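Local coordinates for protein putative hydrolase (Chloroflexus aurantiacus J-10-fl, PDB 3CMN) that probably hydrolyses peptide bonds as a zincin-like metallopeptidase, with a novel, mainly helical fold, here without its metal, at residues F77-W82 against E160-R165; L139-L144 against G153-F158; D174-L179 against L279-N284; F190-Y195 against A259-I264. One frame throughout, in Å; residues are numbered along the deposited sequence.

The four contacts tie together one mainly helical chain. Along the sequence, interaction 2 falls within the span of interaction 1; after both, interaction 3 spans interaction 4. Interactions 1 and 2 have centres about 12 Å apart. They meet where strand 155-158 runs into helix 160-169, next to the parallel strand 73-76. Interactions 3 and 4 both use helix 174-193, one at its start and one at its end, with centres about 24 Å apart. This helix carries an HExxH pattern, which in zincins provides zinc ligands. Interaction 2 touches interaction 4, at about 14 Å between centres. Interactions 2 and 4 thus lie by the probable active site, while interaction 3 lies nearer the surface.

Interaction 1. Residues F77-W82 against E160-R165; sequences FDRREW and EPNIAR
N162 OD1 is gripped by two nitrogens of R79. NE donates at 2.9 Å, nearly straight at 163° and on a lone pair in the carbonyl plane. NH2 donates at 3.3 Å from above that plane, with a more bent bond. The R79 chain runs extended from CG to NE, which brings the guanidinium edge to N162. The contact joins the starts of two helices, 79-92 and 160-169, each just after a strand of the small parallel sheet. D78 and E81 form a capping box. In it D78 N donates to E81 OE1 at 3.1 Å. D78 OD2 also caps helix 79-92, accepting from R80 N at 2.7 Å. Both ends of the N162 amide are held: ND2 donates to V138 O and A135 O, which fixes how the amide is turned. R79 NH1 in turn binds S31 O. R165 comes close to the same arginine, with the two guanidinium planes 72° apart. R79 NH2 lies 3.5 Å from R165 NE, a like-charge approach. R165 NH1 donates to P161 O at 2.9 Å, from the opposite face of that carbonyl to R165 N. P161 meets segment 77-82 with CG and CD; CD sits 3.0 Å from F77 O.

Interaction 2. Residues L139-L144 against G153-F158; sequences LGQYDL and GGSLYF
Q141 lays its CG over one face of the Y157 ring. This is a CH-pi contact, 3.6 Å from CG to the ring centroid and 16° off the ring normal. The Q141 chain bends at chi2, which carries the amide on past the ring, and OE1 ends 3.2 Å from Y157 CD2. The amide and ring planes are 42° apart, so the two groups are not stacked flat. The ring of F77 stacks on the other face of Y157. Apolar packing adds L156, whose CD2 meets the edge of the Y142 ring in its plane, 3.7 Å from CE1. The same methyl lies 3.8 Å from Q141 CG. In backbone terms the contact is a single beta bridge, G140 with F158, between a turn-forming loop and strand 155-158 of the two-stranded parallel sheet. A type I turn runs from G140 to D143. D143 OD1 ties the start of the turn by accepting from L139 N at 2.7 Å and from G140 N. A bridging water donates to G140 O at 2.7 Å. It also hydrogen-bonds Y157 OH at 3.1 Å. Replacing Y157 with an alanine would probably leave Q141 CG and the F77 ring without the aromatic layer between them and the water without its hydroxyl mate. The loop lies against the helix with the HExxH pattern: Y142 packs on H188, and Q141 N makes a weak hydrogen bond to E185 OE2.

Interaction 3. Residues D174-L179 against L279-N284; sequences DEDFRL and LLPSFN
D176 has the most surface buried here, and one of its carboxylate oxygens does most of the work. S282 OG donates to D176 OD2 at 2.6 Å, on the anti lone pair, the one turned away from OD1. S282 N donates to the same oxygen at 3.3 Å, with an N-H...O angle of 149° and nearly in line with the C-O bond. The serine therefore holds OD2 with both its hydroxyl and its backbone. The S282 hydroxyl stands between the backbone N and the carbonyl carbon (chi1 55°), which turns it to the same oxygen as its own N-H. P281 closes in beside them, with CG 3.3 Å from D176 OD2. The contact joins the first turns of helix 174-193 to the short link between helix 248-279 and helix 283-307. That link holds a type I turn from L280 to F283, closed by F283 N to L280 O at 2.9 Å. S282 is the N-cap residue of helix 283-307, so the charge of D176 sits near a helix start, which would probably steady it. L280 and L179 make the apolar half. With its CG beside the carbonyl carbon (chi1 174°), L179 brings CD2 to L280 CD2 at 3.3 Å, tighter than usual for two carbons. L280 CD2 also lies 3.6 Å from D176 O, so the leucine packs on the helix backbone as well as on a side chain. L179 CD2 also comes within 4.3 Å of L279 CB.

Interaction 4. Residues F190-Y195 against A259-I264; sequences FEFEAY and ALMSLI
E191 has its CG anti to the carbonyl carbon (chi1 -58°), and an extended chain beyond it carries the carboxylate across to the I264 backbone. F192 also sets its CG anti to the carbonyl carbon (chi1 -81°), and its CZ reaches the same residue. Both lie on the last turns of helix 174-193, the helix with the zincin-type HExxH pattern, and they pack on the long helix 248-279. The acid meets backbone: E191 OE1 is 2.4 Å from I264 O, very short for two oxygens. OE2 is 3.2 Å from the same carbonyl and makes no hydrogen bond to it. E191 OE1 also lies 3.7 Å from I264 CG2, so the acid packs against the isoleucine as well. With an alanine here, I264 O would probably lose its close carboxylate neighbour and a gap would open beside I264 CG2. E191 also touches W340 from a loop. The rest of the contact is apolar. Two methyls of I264 meet the far end of the F192 ring, CG2 lying 3.9 Å from F192 CE1. The F192 and I264 side chains cross at about a right angle. M261 CE lies 4.0 Å from F192 CZ. The F192 ring also meets the ring of Y142, with planes about 20° apart, which joins this contact to interaction 2. The nearest approach between the side chains of F192 and I264 is CZ to CD1, 3.7 Å.

Interaction 1. Residues F77-W82 against E160-R165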
# COMPACT_ATOMS: atom_id res chain seq x y z
N PHE A 77 -16.26 -0.40 -3.49
CA PHE A 77 -16.59 0.88 -2.86
C PHE A 77 -16.72 2.03 -3.85
O PHE A 77 -16.15 2.01 -4.94
CB PHE A 77 -15.48 1.32 -1.87
CG PHE A 77 -15.45 0.57 -0.55
CD1 PHE A 77 -14.38 0.78 0.33
CD2 PHE A 77 -16.47 -0.30 -0.17
CE1 PHE A 77 -14.31 0.14 1.56
CE2 PHE A 77 -16.41 -0.96 1.07
CZ PHE A 77 -15.32 -0.74 1.94
N ASP A 78 -17.48 3.04 -3.45
CA ASP A 78 -17.59 4.28 -4.21
C ASP A 78 -16.77 5.16 -3.26
O ASP A 78 -16.27 4.66 -2.25
CB ASP A 78 -19.03 4.79 -4.30
CG ASP A 78 -19.53 5.36 -3.00
OD1 ASP A 78 -19.77 4.58 -2.07
OD2 ASP A 78 -19.67 6.60 -2.89
N ARG A 79 -16.62 6.44 -3.56
CA ARG A 79 -15.81 7.32 -2.71
C ARG A 79 -16.40 7.55 -1.32
O ARG A 79 -15.66 7.70 -0.35
CB ARG A 79 -15.58 8.66 -3.41
CG ARG A 79 -14.78 8.52 -4.70
CD ARG A 79 -14.65 9.83 -5.42
NE ARG A 79 -14.01 9.64 -6.72
CZ ARG A 79 -14.06 10.52 -7.71
NH1 ARG A 79 -14.73 11.66 -7.55
NH2 ARG A 79 -13.46 10.27 -8.86
N ARG A 80 -17.72 7.56 -1.22
CA ARG A 80 -18.37 7.77 0.06
C ARG A 80 -18.12 6.57 0.98
O ARG A 80 -17.81 6.73 2.16
CB ARG A 80 -19.86 7.98 -0.13
CG ARG A 80 -20.61 8.25 1.15
CD ARG A 80 -22.08 8.47 0.91
NE ARG A 80 -22.72 9.01 2.11
CZ ARG A 80 -23.14 8.29 3.14
NH1 ARG A 80 -23.02 6.96 3.14
NH2 ARG A 80 -23.70 8.90 4.18
N GLU A 81 -18.27 5.37 0.43
CA GLU A 81 -18.05 4.17 1.21
C GLU A 81 -16.58 4.06 1.61
O GLU A 81 -16.27 3.62 2.71
CB GLU A 81 -18.49 2.93 0.44
CG GLU A 81 -19.98 2.93 0.14
CD GLU A 81 -20.39 1.78 -0.75
OE1 GLU A 81 -19.70 1.56 -1.78
OE2 GLU A 81 -21.39 1.10 -0.44
N TRP A 82 -15.69 4.46 0.72
CA TRP A 82 -14.28 4.40 1.07
C TRP A 82 -14.03 5.27 2.30
O TRP A 82 -13.31 4.87 3.22
CB TRP A 82 -13.40 4.86 -0.09
CG TRP A 82 -11.94 4.80 0.25
CD1 TRP A 82 -11.15 3.69 0.26
CD2 TRP A 82 -11.12 5.88 0.71
NE1 TRP A 82 -9.89 4.01 0.70
CE2 TRP A 82 -9.84 5.35 0.99
CE3 TRP A 82 -11.35 7.25 0.91
CZ2 TRP A 82 -8.79 6.14 1.46
CZ3 TRP A 82 -10.30 8.04 1.38
CH2 TRP A 82 -9.03 7.48 1.65
N GLU A 160 -14.00 1.02 -7.32
CA GLU A 160 -14.25 0.84 -8.75
C GLU A 160 -14.35 2.19 -9.46
O GLU A 160 -13.87 2.27 -10.61
CB GLU A 160 -15.52 0.03 -8.97
CG GLU A 160 -15.39 -1.03 -10.06
CD GLU A 160 -15.53 -0.46 -11.45
OE1 GLU A 160 -16.35 0.46 -11.64
OE2 GLU A 160 -14.82 -0.93 -12.36
N PRO A 161 -14.99 3.21 -8.91
CA PRO A 161 -15.11 4.47 -9.64
C PRO A 161 -13.77 5.05 -10.07
O PRO A 161 -13.62 5.46 -11.22
CB PRO A 161 -15.85 5.38 -8.65
CG PRO A 161 -16.73 4.40 -7.90
CD PRO A 161 -15.78 3.23 -7.67
N ASN A 162 -12.81 5.07 -9.16
CA ASN A 162 -11.48 5.61 -9.48
C ASN A 162 -10.72 4.64 -10.38
O ASN A 162 -9.94 5.06 -11.23
CB ASN A 162 -10.68 5.89 -8.20
CG ASN A 162 -11.39 6.85 -7.27
OD1 ASN A 162 -12.42 7.44 -7.63
ND2 ASN A 162 -10.85 7.02 -6.06
N ILE A 163 -10.96 3.35 -10.18
CA ILE A 163 -10.33 2.32 -11.00
C ILE A 163 -10.81 2.49 -12.46
O ILE A 163 -10.01 2.43 -13.39
CB ILE A 163 -10.71 0.89 -10.49
CG1 ILE A 163 -10.17 0.69 -9.08
CG2 ILE A 163 -10.15 -0.17 -11.43
CD1 ILE A 163 -10.46 -0.67 -8.47
N ALA A 164 -12.11 2.70 -12.63
CA ALA A 164 -12.71 2.88 -13.95
C ALA A 164 -12.18 4.15 -14.62
O ALA A 164 -11.91 4.16 -15.82
CB ALA A 164 -14.23 2.95 -13.83
N ARG A 165 -12.01 5.22 -13.85
CA ARG A 165 -11.51 6.47 -14.39
C ARG A 165 -10.06 6.38 -14.84
O ARG A 165 -9.68 7.00 -15.83
CB ARG A 165 -11.68 7.59 -13.37
CG ARG A 165 -13.11 8.06 -13.27
CD ARG A 165 -13.36 8.88 -12.01
NE ARG A 165 -14.73 9.37 -11.99
CZ ARG A 165 -15.81 8.59 -12.03
NH1 ARG A 165 -15.68 7.27 -12.08
NH2 ARG A 165 -17.01 9.13 -12.04

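Interaction 2. Residues L139-L144 against G153-F158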
# COMPACT_ATOMS: atom_id res chain seq x y z
N LEU A 139 -7.33 3.72 -5.18
CA LEU A 139 -7.88 2.66 -6.01
C LEU A 139 -8.26 1.42 -5.20
O LEU A 139 -9.23 0.75 -5.53
CB LEU A 139 -6.88 2.29 -7.11
CG LEU A 139 -6.90 2.98 -8.49
CD1 LEU A 139 -7.55 4.35 -8.47
CD2 LEU A 139 -5.46 3.05 -9.00
N GLY A 140 -7.51 1.13 -4.15
CA GLY A 140 -7.82 -0.04 -3.34
C GLY A 140 -7.22 -0.11 -1.94
O GLY A 140 -6.65 0.85 -1.44
N GLN A 141 -7.36 -1.27 -1.33
CA GLN A 141 -6.90 -1.54 0.03
C GLN A 141 -5.53 -1.08 0.50
O GLN A 141 -5.41 -0.49 1.58
CB GLN A 141 -7.02 -3.04 0.32
CG GLN A 141 -8.43 -3.51 0.60
CD GLN A 141 -8.58 -4.09 1.99
OE1 GLN A 141 -9.68 -4.42 2.41
NE2 GLN A 141 -7.48 -4.21 2.71
N TYR A 142 -4.49 -1.35 -0.27
CA TYR A 142 -3.14 -1.01 0.17
C TYR A 142 -2.44 0.16 -0.49
O TYR A 142 -1.25 0.12 -0.74
CB TYR A 142 -2.25 -2.26 0.07
CG TYR A 142 -2.77 -3.42 0.91
CD1 TYR A 142 -3.75 -4.28 0.43
CD2 TYR A 142 -2.33 -3.59 2.22
CE1 TYR A 142 -4.30 -5.28 1.24
CE2 TYR A 142 -2.86 -4.58 3.04
CZ TYR A 142 -3.85 -5.42 2.55
OH TYR A 142 -4.39 -6.36 3.39
N ASP A 143 -3.18 1.23 -0.78
CA ASP A 143 -2.58 2.38 -1.42
C ASP A 143 -1.89 3.28 -0.42
O ASP A 143 -0.92 3.97 -0.73
CB ASP A 143 -3.63 3.18 -2.19
CG ASP A 143 -4.09 2.47 -3.45
OD1 ASP A 143 -4.92 3.04 -4.17
OD2 ASP A 143 -3.62 1.34 -3.73
N LEU A 144 -2.40 3.25 0.81
CA LEU A 144 -1.86 4.07 1.88
C LEU A 144 -1.28 3.17 2.97
O LEU A 144 -2.00 2.48 3.68
CB LEU A 144 -2.97 4.96 2.43
CG LEU A 144 -3.73 5.76 1.36
CD1 LEU A 144 -4.87 6.52 2.02
CD2 LEU A 144 -2.78 6.72 0.64
N GLY A 153 -7.84 -8.92 8.22
CA GLY A 153 -7.75 -9.74 7.02
C GLY A 153 -9.05 -10.42 6.63
O GLY A 153 -10.09 -10.21 7.27
N GLY A 154 -9.01 -11.22 5.57
CA GLY A 154 -10.20 -11.93 5.13
C GLY A 154 -11.02 -11.26 4.03
O GLY A 154 -11.99 -11.84 3.55
N SER A 155 -10.63 -10.05 3.64
CA SER A 155 -11.39 -9.35 2.61
C SER A 155 -10.56 -8.30 1.89
O SER A 155 -9.49 -7.94 2.34
CB SER A 155 -12.60 -8.67 3.24
OG SER A 155 -12.17 -7.68 4.17
N LEU A 156 -11.06 -7.83 0.75
CA LEU A 156 -10.40 -6.79 -0.02
C LEU A 156 -11.47 -5.89 -0.61
O LEU A 156 -12.57 -6.35 -0.91
CB LEU A 156 -9.56 -7.40 -1.15
CG LEU A 156 -8.23 -8.07 -0.78
CD1 LEU A 156 -7.63 -8.73 -2.01
CD2 LEU A 156 -7.26 -7.03 -0.23
N TYR A 157 -11.16 -4.61 -0.75
CA TYR A 157 -12.11 -3.68 -1.36
C TYR A 157 -11.46 -2.99 -2.53
O TYR A 157 -10.23 -2.89 -2.60
CB TYR A 157 -12.65 -2.64 -0.34
CG TYR A 157 -11.64 -1.66 0.24
CD1 TYR A 157 -11.09 -0.64 -0.55
CD2 TYR A 157 -11.28 -1.72 1.59
CE1 TYR A 157 -10.19 0.29 -0.01
CE2 TYR A 157 -10.38 -0.79 2.14
CZ TYR A 157 -9.84 0.20 1.34
OH TYR A 157 -8.93 1.10 1.86
N PHE A 158 -12.28 -2.54 -3.46
CA PHE A 158 -11.81 -1.86 -4.65
C PHE A 158 -12.70 -0.64 -4.82
O PHE A 158 -13.91 -0.75 -4.75
CB PHE A 158 -11.94 -2.78 -5.87
CG PHE A 158 -11.24 -4.12 -5.69
CD1 PHE A 158 -11.84 -5.15 -4.99
CD2 PHE A 158 -9.96 -4.32 -6.20
CE1 PHE A 158 -11.18 -6.37 -4.78
CE2 PHE A 158 -9.28 -5.52 -6.00
CZ PHE A 158 -9.89 -6.55 -5.29
O HOH W 1 -6.58 2.69 0.52

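Interaction 3. Residues D174-L179 against L279-N284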
# COMPACT_ATOMS: atom_id res chain seq x y z
N ASP A 174 -10.37 -3.12 -19.80
CA ASP A 174 -11.21 -3.28 -18.62
C ASP A 174 -10.76 -4.49 -17.81
O ASP A 174 -10.41 -4.39 -16.64
CB ASP A 174 -12.67 -3.45 -19.06
CG ASP A 174 -13.62 -3.70 -17.90
OD1 ASP A 174 -13.44 -4.70 -17.18
OD2 ASP A 174 -14.56 -2.91 -17.72
N GLU A 175 -10.77 -5.65 -18.45
CA GLU A 175 -10.39 -6.89 -17.79
C GLU A 175 -8.96 -6.92 -17.29
O GLU A 175 -8.69 -7.26 -16.14
CB GLU A 175 -10.61 -8.06 -18.75
CG GLU A 175 -10.35 -9.44 -18.17
CD GLU A 175 -11.44 -9.91 -17.21
OE1 GLU A 175 -12.50 -9.25 -17.12
OE2 GLU A 175 -11.22 -10.95 -16.55
N ASP A 176 -8.02 -6.58 -18.16
CA ASP A 176 -6.61 -6.62 -17.80
C ASP A 176 -6.20 -5.69 -16.66
O ASP A 176 -5.44 -6.09 -15.76
CB ASP A 176 -5.76 -6.36 -19.03
CG ASP A 176 -5.73 -7.55 -19.98
OD1 ASP A 176 -6.68 -8.36 -19.95
OD2 ASP A 176 -4.76 -7.67 -20.75
N PHE A 177 -6.69 -4.46 -16.68
CA PHE A 177 -6.35 -3.52 -15.63
C PHE A 177 -6.89 -3.94 -14.27
O PHE A 177 -6.20 -3.84 -13.26
CB PHE A 177 -6.85 -2.12 -15.97
CG PHE A 177 -6.46 -1.09 -14.97
CD1 PHE A 177 -5.13 -0.98 -14.54
CD2 PHE A 177 -7.40 -0.21 -14.45
CE1 PHE A 177 -4.75 -0.01 -13.61
CE2 PHE A 177 -7.04 0.77 -13.52
CZ PHE A 177 -5.70 0.86 -13.10
N ARG A 178 -8.13 -4.43 -14.24
CA ARG A 178 -8.71 -4.86 -12.97
C ARG A 178 -8.09 -6.14 -12.43
O ARG A 178 -8.12 -6.37 -11.22
CB ARG A 178 -10.23 -4.97 -13.11
CG ARG A 178 -10.88 -3.62 -13.18
CD ARG A 178 -12.36 -3.72 -13.40
NE ARG A 178 -12.96 -2.39 -13.48
CZ ARG A 178 -12.77 -1.54 -14.48
NH1 ARG A 178 -11.99 -1.87 -15.50
NH2 ARG A 178 -13.36 -0.36 -14.45
N LEU A 179 -7.54 -6.97 -13.30
CA LEU A 179 -6.88 -8.18 -12.84
C LEU A 179 -5.52 -7.73 -12.32
O LEU A 179 -5.01 -8.26 -11.34
CB LEU A 179 -6.69 -9.20 -13.97
CG LEU A 179 -5.85 -10.43 -13.56
CD1 LEU A 179 -6.54 -11.15 -12.39
CD2 LEU A 179 -5.68 -11.38 -14.75
N LEU A 279 -0.32 -13.82 -17.13
CA LEU A 279 -1.76 -13.70 -17.28
C LEU A 279 -2.31 -12.41 -17.88
O LEU A 279 -3.50 -12.32 -18.14
CB LEU A 279 -2.46 -13.95 -15.94
CG LEU A 279 -2.37 -15.37 -15.38
CD1 LEU A 279 -3.31 -15.51 -14.20
CD2 LEU A 279 -2.74 -16.37 -16.46
N LEU A 280 -1.46 -11.41 -18.12
CA LEU A 280 -1.95 -10.16 -18.69
C LEU A 280 -1.29 -9.81 -20.03
O LEU A 280 -0.16 -9.32 -20.06
CB LEU A 280 -1.75 -9.00 -17.70
CG LEU A 280 -2.42 -9.15 -16.33
CD1 LEU A 280 -2.05 -7.97 -15.45
CD2 LEU A 280 -3.93 -9.26 -16.51
N PRO A 281 -1.99 -10.05 -21.15
CA PRO A 281 -1.43 -9.74 -22.46
C PRO A 281 -1.05 -8.26 -22.64
O PRO A 281 -0.14 -7.94 -23.40
CB PRO A 281 -2.52 -10.20 -23.44
CG PRO A 281 -3.78 -10.26 -22.59
CD PRO A 281 -3.27 -10.77 -21.28
N SER A 282 -1.74 -7.37 -21.93
CA SER A 282 -1.45 -5.95 -22.02
C SER A 282 -0.51 -5.50 -20.91
O SER A 282 -0.29 -4.30 -20.72
CB SER A 282 -2.75 -5.13 -21.96
OG SER A 282 -3.51 -5.44 -20.80
N PHE A 283 0.06 -6.47 -20.19
CA PHE A 283 0.97 -6.19 -19.08
C PHE A 283 1.98 -5.08 -19.36
O PHE A 283 2.07 -4.12 -18.59
CB PHE A 283 1.72 -7.46 -18.68
CG PHE A 283 2.42 -7.35 -17.35
CD1 PHE A 283 1.71 -7.57 -16.16
CD2 PHE A 283 3.76 -6.99 -17.27
CE1 PHE A 283 2.34 -7.45 -14.92
CE2 PHE A 283 4.40 -6.87 -16.03
CZ PHE A 283 3.69 -7.10 -14.85
N ASN A 284 2.75 -5.22 -20.43
CA ASN A 284 3.75 -4.21 -20.75
C ASN A 284 3.05 -2.87 -20.92
O ASN A 284 3.53 -1.85 -20.40
CB ASN A 284 4.51 -4.59 -22.02
CG ASN A 284 5.37 -5.83 -21.83
OD1 ASN A 284 6.23 -5.88 -20.95
ND2 ASN A 284 5.13 -6.85 -22.66

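Interaction 4. Residues F190-Y195 against A259-I264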
# COMPACT_ATOMS: atom_id res chain seq x y z
N PHE A 190 -0.65 -10.32 1.15
CA PHE A 190 0.29 -11.35 1.54
C PHE A 190 1.48 -10.72 2.28
O PHE A 190 1.84 -11.15 3.37
CB PHE A 190 0.81 -12.10 0.30
CG PHE A 190 -0.00 -13.33 -0.07
CD1 PHE A 190 -1.26 -13.21 -0.65
CD2 PHE A 190 0.49 -14.61 0.20
CE1 PHE A 190 -2.02 -14.34 -0.96
CE2 PHE A 190 -0.26 -15.76 -0.10
CZ PHE A 190 -1.52 -15.62 -0.69
N GLU A 191 2.07 -9.68 1.69
CA GLU A 191 3.21 -9.00 2.28
C GLU A 191 2.90 -8.46 3.68
O GLU A 191 3.78 -8.45 4.55
CB GLU A 191 3.67 -7.85 1.38
CG GLU A 191 4.07 -8.27 -0.02
CD GLU A 191 4.53 -7.10 -0.87
OE1 GLU A 191 5.69 -6.66 -0.72
OE2 GLU A 191 3.72 -6.60 -1.67
N PHE A 192 1.67 -8.02 3.89
CA PHE A 192 1.27 -7.48 5.19
C PHE A 192 0.71 -8.50 6.16
O PHE A 192 0.73 -8.26 7.37
CB PHE A 192 0.23 -6.36 5.03
CG PHE A 192 0.82 -5.02 4.68
CD1 PHE A 192 0.91 -4.62 3.35
CD2 PHE A 192 1.32 -4.19 5.67
CE1 PHE A 192 1.48 -3.41 3.01
CE2 PHE A 192 1.90 -2.96 5.34
CZ PHE A 192 1.98 -2.57 4.00
N GLU A 193 0.22 -9.62 5.65
CA GLU A 193 -0.40 -10.62 6.52
C GLU A 193 0.18 -12.03 6.52
O GLU A 193 -0.02 -12.77 7.47
CB GLU A 193 -1.90 -10.68 6.21
CG GLU A 193 -2.57 -9.30 6.27
CD GLU A 193 -3.94 -9.28 5.62
OE1 GLU A 193 -4.05 -9.69 4.45
OE2 GLU A 193 -4.92 -8.84 6.28
N ALA A 194 0.89 -12.41 5.46
CA ALA A 194 1.46 -13.76 5.40
C ALA A 194 2.63 -13.93 6.38
O ALA A 194 2.97 -15.04 6.75
CB ALA A 194 1.89 -14.08 3.97
N TYR A 195 3.25 -12.82 6.77
CA TYR A 195 4.36 -12.83 7.72
C TYR A 195 3.85 -12.02 8.90
O TYR A 195 3.82 -10.81 8.86
CB TYR A 195 5.58 -12.16 7.10
CG TYR A 195 5.79 -12.58 5.66
CD1 TYR A 195 5.40 -11.74 4.62
CD2 TYR A 195 6.28 -13.85 5.34
CE1 TYR A 195 5.49 -12.15 3.29
CE2 TYR A 195 6.37 -14.27 4.02
CZ TYR A 195 5.97 -13.42 2.99
OH TYR A 195 6.03 -13.83 1.67
N ALA A 259 12.87 1.91 4.46
CA ALA A 259 13.36 0.67 3.86
C ALA A 259 12.28 -0.40 3.80
O ALA A 259 12.23 -1.18 2.86
CB ALA A 259 14.59 0.17 4.62
N LEU A 260 11.40 -0.45 4.79
CA LEU A 260 10.31 -1.43 4.80
C LEU A 260 9.32 -1.11 3.67
O LEU A 260 8.96 -1.97 2.88
CB LEU A 260 9.57 -1.41 6.15
CG LEU A 260 8.24 -2.17 6.25
CD1 LEU A 260 8.49 -3.69 6.16
CD2 LEU A 260 7.53 -1.83 7.57
N MET A 261 8.90 0.15 3.59
CA MET A 261 7.97 0.57 2.55
C MET A 261 8.56 0.27 1.17
O MET A 261 7.86 -0.20 0.27
CB MET A 261 7.64 2.06 2.72
CG MET A 261 6.28 2.35 3.37
SD MET A 261 5.93 1.46 4.92
CE MET A 261 4.96 0.09 4.31
N SER A 262 9.85 0.51 1.01
CA SER A 262 10.54 0.26 -0.25
C SER A 262 10.54 -1.22 -0.65
O SER A 262 10.24 -1.58 -1.79
CB SER A 262 11.96 0.77 -0.17
OG SER A 262 12.63 0.52 -1.39
N LEU A 263 10.89 -2.09 0.30
CA LEU A 263 10.92 -3.52 0.03
C LEU A 263 9.51 -4.04 -0.29
O LEU A 263 9.31 -4.84 -1.20
CB LEU A 263 11.46 -4.27 1.25
CG LEU A 263 11.41 -5.78 1.01
CD1 LEU A 263 12.65 -6.17 0.23
CD2 LEU A 263 11.33 -6.53 2.31
N ILE A 264 8.54 -3.59 0.50
CA ILE A 264 7.16 -3.99 0.28
C ILE A 264 6.74 -3.68 -1.17
O ILE A 264 6.11 -4.52 -1.82
CB ILE A 264 6.23 -3.29 1.31
CG1 ILE A 264 6.43 -3.94 2.69
CG2 ILE A 264 4.78 -3.39 0.86
CD1 ILE A 264 5.53 -3.40 3.78